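Side-chain contact in probable AP endonuclease (African swine fever virus, PDB 6KI3), which probably cleaves DNA on the 5' side of abasic sites in viral DNA repair, with three bound zinc ions: residues 273-278 with 290-295. Numbering follows the deposited sequence.
Sequences AILERN and TAEFTT. With ZN (zinc ion), chain J; nucleotides of chain C.
Arg277 grips Glu292 side-on in a TIM barrel, just past the end of its last strand, 272-275, where the C-terminal helix 282-300 packs outside. They illustrate how a buried ion pair can be placed one residue after a metal ligand. The guanidinium presents its side, with NE and NH2 facing the carboxylate, and the two planes lie only 17° apart. Arg277 NH2 donates to Glu292 OE2 at 2.8 Å, while NE is shared between OE1 and OE2. A bend at chi2 (-59°) folds the arginine back so that one guanidinium face lies over Leu275 CB and the NE/NH2 edge faces Glu292, whose chain is extended beyond CG. Ser240 OG and Leu241 N also bond to the carboxylate, and Leu224 O to NH2, so the buried charges are well satisfied.

Beside this pair Leu275 packs closely: its CD2 lies 3.3 Å from Glu292 OE2 and over one face of the Phe293 ring, offset toward the rim, and its CD1 is 3.8 Å from Phe293 CE1. The outer side of the helix is looser, with Ala291 exposed and Thr294 and Thr295 partly so; both threonine hydroxyls turn back to bond carbonyls of their own helix. On the barrel side, Glu276 joins Glu147, Asp184 and His223 at a zinc ion. Glu276 OE2 binds that zinc at 2.3 Å, and OP2 of the abasic-site analogue 3DR1 of chain C, at 2.1 Å, is another ligand of the same ion.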
loop_
_atom_site.group_PDB
_atom_site.type_symbol
_atom_site.label_atom_id
_atom_site.label_comp_id
_atom_site.label_asym_id
_atom_site.label_seq_id
_atom_site.Cartn_x
_atom_site.Cartn_y
_atom_site.Cartn_z
ATOM N N ALA A 273 -2.211 -5.502 -4.799
ATOM C CA ALA A 273 -2.762 -4.201 -5.156
ATOM C C ALA A 273 -3.847 -3.843 -4.154
ATOM O O ALA A 273 -4.815 -4.594 -3.991
ATOM C CB ALA A 273 -3.320 -4.206 -6.582
ATOM N N ILE A 274 -3.689 -2.701 -3.490
ATOM C CA ILE A 274 -4.591 -2.262 -2.432
ATOM C C ILE A 274 -5.218 -0.938 -2.843
ATOM O O ILE A 274 -4.506 0.014 -3.180
ATOM C CB ILE A 274 -3.856 -2.116 -1.087
ATOM C CG1 ILE A 274 -3.138 -3.417 -0.718
ATOM C CG2 ILE A 274 -4.830 -1.709 0.007
ATOM C CD1 ILE A 274 -4.069 -4.557 -0.378
ATOM N N LEU A 275 -6.548 -0.881 -2.811
ATOM C CA LEU A 275 -7.277 0.368 -2.999
ATOM C C LEU A 275 -7.507 1.013 -1.639
ATOM O O LEU A 275 -7.974 0.355 -0.705
ATOM C CB LEU A 275 -8.615 0.129 -3.704
ATOM C CG LEU A 275 -8.634 -0.226 -5.194
ATOM C CD1 LEU A 275 -8.169 -1.654 -5.454
ATOM C CD2 LEU A 275 -10.026 -0.005 -5.770
ATOM N N GLU A 276 -7.180 2.295 -1.527
ATOM C CA GLU A 276 -7.275 3.020 -0.262
ATOM C C GLU A 276 -8.361 4.085 -0.390
ATOM O O GLU A 276 -8.091 5.229 -0.760
ATOM C CB GLU A 276 -5.926 3.628 0.111
ATOM C CG GLU A 276 -4.774 2.639 0.048
ATOM C CD GLU A 276 -3.448 3.266 0.428
ATOM O OE1 GLU A 276 -3.014 3.095 1.588
ATOM O OE2 GLU A 276 -2.842 3.937 -0.435
ATOM N N ARG A 277 -9.563 3.730 -0.013
ATOM C CA ARG A 277 -10.660 4.644 -0.071
ATOM C C ARG A 277 -11.204 4.973 1.270
ATOM O O ARG A 277 -11.446 4.123 2.036
ATOM C CB ARG A 277 -11.812 4.078 -0.854
ATOM C CG ARG A 277 -11.595 3.894 -2.309
ATOM C CD ARG A 277 -11.259 5.121 -3.091
ATOM N NE ARG A 277 -10.606 4.583 -4.236
ATOM C CZ ARG A 277 -9.320 4.367 -4.317
ATOM N NH1 ARG A 277 -8.515 4.747 -3.380
ATOM N NH2 ARG A 277 -8.842 3.816 -5.370
ATOM N N ASN A 278 -11.399 6.232 1.510
ATOM C CA ASN A 278 -11.987 6.684 2.703
ATOM C C ASN A 278 -13.264 7.398 2.322
ATOM O O ASN A 278 -13.244 8.267 1.502
ATOM C CB ASN A 278 -11.102 7.744 3.318
ATOM C CG ASN A 278 -9.964 7.198 4.128
ATOM O OD1 ASN A 278 -9.759 6.001 4.227
ATOM N ND2 ASN A 278 -9.206 8.102 4.727
ATOM N N THR A 290 -17.665 -1.065 -5.215
ATOM C CA THR A 290 -18.344 -1.905 -6.197
ATOM C C THR A 290 -18.105 -1.398 -7.612
ATOM O O THR A 290 -17.930 -2.191 -8.544
ATOM C CB THR A 290 -19.840 -1.958 -5.900
ATOM O OG1 THR A 290 -20.348 -0.627 -5.755
ATOM C CG2 THR A 290 -20.086 -2.721 -4.628
ATOM N N ALA A 291 -18.092 -0.076 -7.791
ATOM C CA ALA A 291 -17.791 0.485 -9.103
ATOM C C ALA A 291 -16.342 0.225 -9.494
ATOM O O ALA A 291 -16.051 -0.097 -10.652
ATOM C CB ALA A 291 -18.092 1.983 -9.114
ATOM N N GLU A 292 -15.419 0.347 -8.536
ATOM C CA GLU A 292 -14.002 0.209 -8.854
ATOM C C GLU A 292 -13.623 -1.243 -9.122
ATOM O O GLU A 292 -12.787 -1.519 -9.990
ATOM C CB GLU A 292 -13.151 0.783 -7.722
ATOM C CG GLU A 292 -13.276 2.287 -7.554
ATOM C CD GLU A 292 -12.392 2.825 -6.447
ATOM O OE1 GLU A 292 -12.919 3.108 -5.351
ATOM O OE2 GLU A 292 -11.172 2.965 -6.671
ATOM N N PHE A 293 -14.223 -2.186 -8.392
ATOM C CA PHE A 293 -13.831 -3.583 -8.548
ATOM C C PHE A 293 -14.519 -4.252 -9.731
ATOM O O PHE A 293 -13.968 -5.198 -10.305
ATOM C CB PHE A 293 -14.101 -4.357 -7.256
ATOM C CG PHE A 293 -13.101 -4.078 -6.167
ATOM C CD1 PHE A 293 -11.793 -4.518 -6.284
ATOM C CD2 PHE A 293 -13.466 -3.377 -5.031
ATOM C CE1 PHE A 293 -10.868 -4.262 -5.290
ATOM C CE2 PHE A 293 -12.546 -3.118 -4.033
ATOM C CZ PHE A 293 -11.245 -3.562 -4.162
ATOM N N THR A 294 -15.712 -3.788 -10.113
ATOM C CA THR A 294 -16.310 -4.267 -11.356
ATOM C C THR A 294 -15.527 -3.767 -12.563
ATOM O O THR A 294 -15.337 -4.505 -13.537
ATOM C CB THR A 294 -17.774 -3.835 -11.448
ATOM O OG1 THR A 294 -17.886 -2.438 -11.145
ATOM C CG2 THR A 294 -18.634 -4.638 -10.480
ATOM N N THR A 295 -15.065 -2.514 -12.516
ATOM C CA THR A 295 -14.188 -2.009 -13.567
ATOM C C THR A 295 -12.865 -2.765 -13.579
ATOM O O THR A 295 -12.329 -3.079 -14.648
ATOM C CB THR A 295 -13.949 -0.509 -13.379
ATOM O OG1 THR A 295 -15.203 0.184 -13.422
ATOM C CG2 THR A 295 -13.040 0.032 -14.476
HETATM ZN ZN ZN J . -0.805 4.693 0.274
ATOM O "O5'" 3DR C 1 -3.058 6.552 2.668
ATOM P P 3DR C 1 -1.637 7.175 2.243
ATOM O OP1 3DR C 1 -0.682 6.639 3.281
ATOM O OP2 3DR C 1 -1.424 6.633 0.852
ATOM O OP3 3DR C 1 -1.845 8.668 2.317
ATOM C "C2'" 3DR C 1 -5.656 4.138 5.291
ATOM C "C5'" 3DR C 1 -3.453 6.475 4.036
ATOM C "C4'" 3DR C 1 -4.927 6.097 4.084
ATOM O "O4'" 3DR C 1 -5.168 5.041 3.152
ATOM C "C1'" 3DR C 1 -5.803 3.932 3.790
ATOM C "C3'" 3DR C 1 -5.350 5.612 5.460
ATOM O "O3'" 3DR C 1 -6.549 6.287 5.842
ATOM P P DC C 2 -6.496 7.541 6.846
ATOM O OP1 DC C 2 -7.735 8.321 6.635
ATOM O OP2 DC C 2 -5.174 8.190 6.699
ATOM O "O5'" DC C 2 -6.547 6.878 8.298
ATOM C "C5'" DC C 2 -7.729 6.230 8.742
ATOM C "C4'" DC C 2 -7.460 5.451 10.014
ATOM O "O4'" DC C 2 -7.116 6.370 11.084
ATOM C "C3'" DC C 2 -8.631 4.628 10.531
ATOM O "O3'" DC C 2 -8.134 3.458 11.165
ATOM C "C2'" DC C 2 -9.292 5.580 11.526
ATOM C "C1'" DC C 2 -8.089 6.312 12.110
ATOM N N1 DC C 2 -8.389 7.707 12.540
ATOM C C2 DC C 2 -7.775 8.227 13.685
ATOM O O2 DC C 2 -6.994 7.515 14.327
ATOM N N3 DC C 2 -8.055 9.501 14.058
ATOM C C4 DC C 2 -8.902 10.237 13.338
ATOM N N4 DC C 2 -9.147 11.487 13.746
ATOM C C5 DC C 2 -9.536 9.726 12.167
ATOM C C6 DC C 2 -9.253 8.469 11.809
#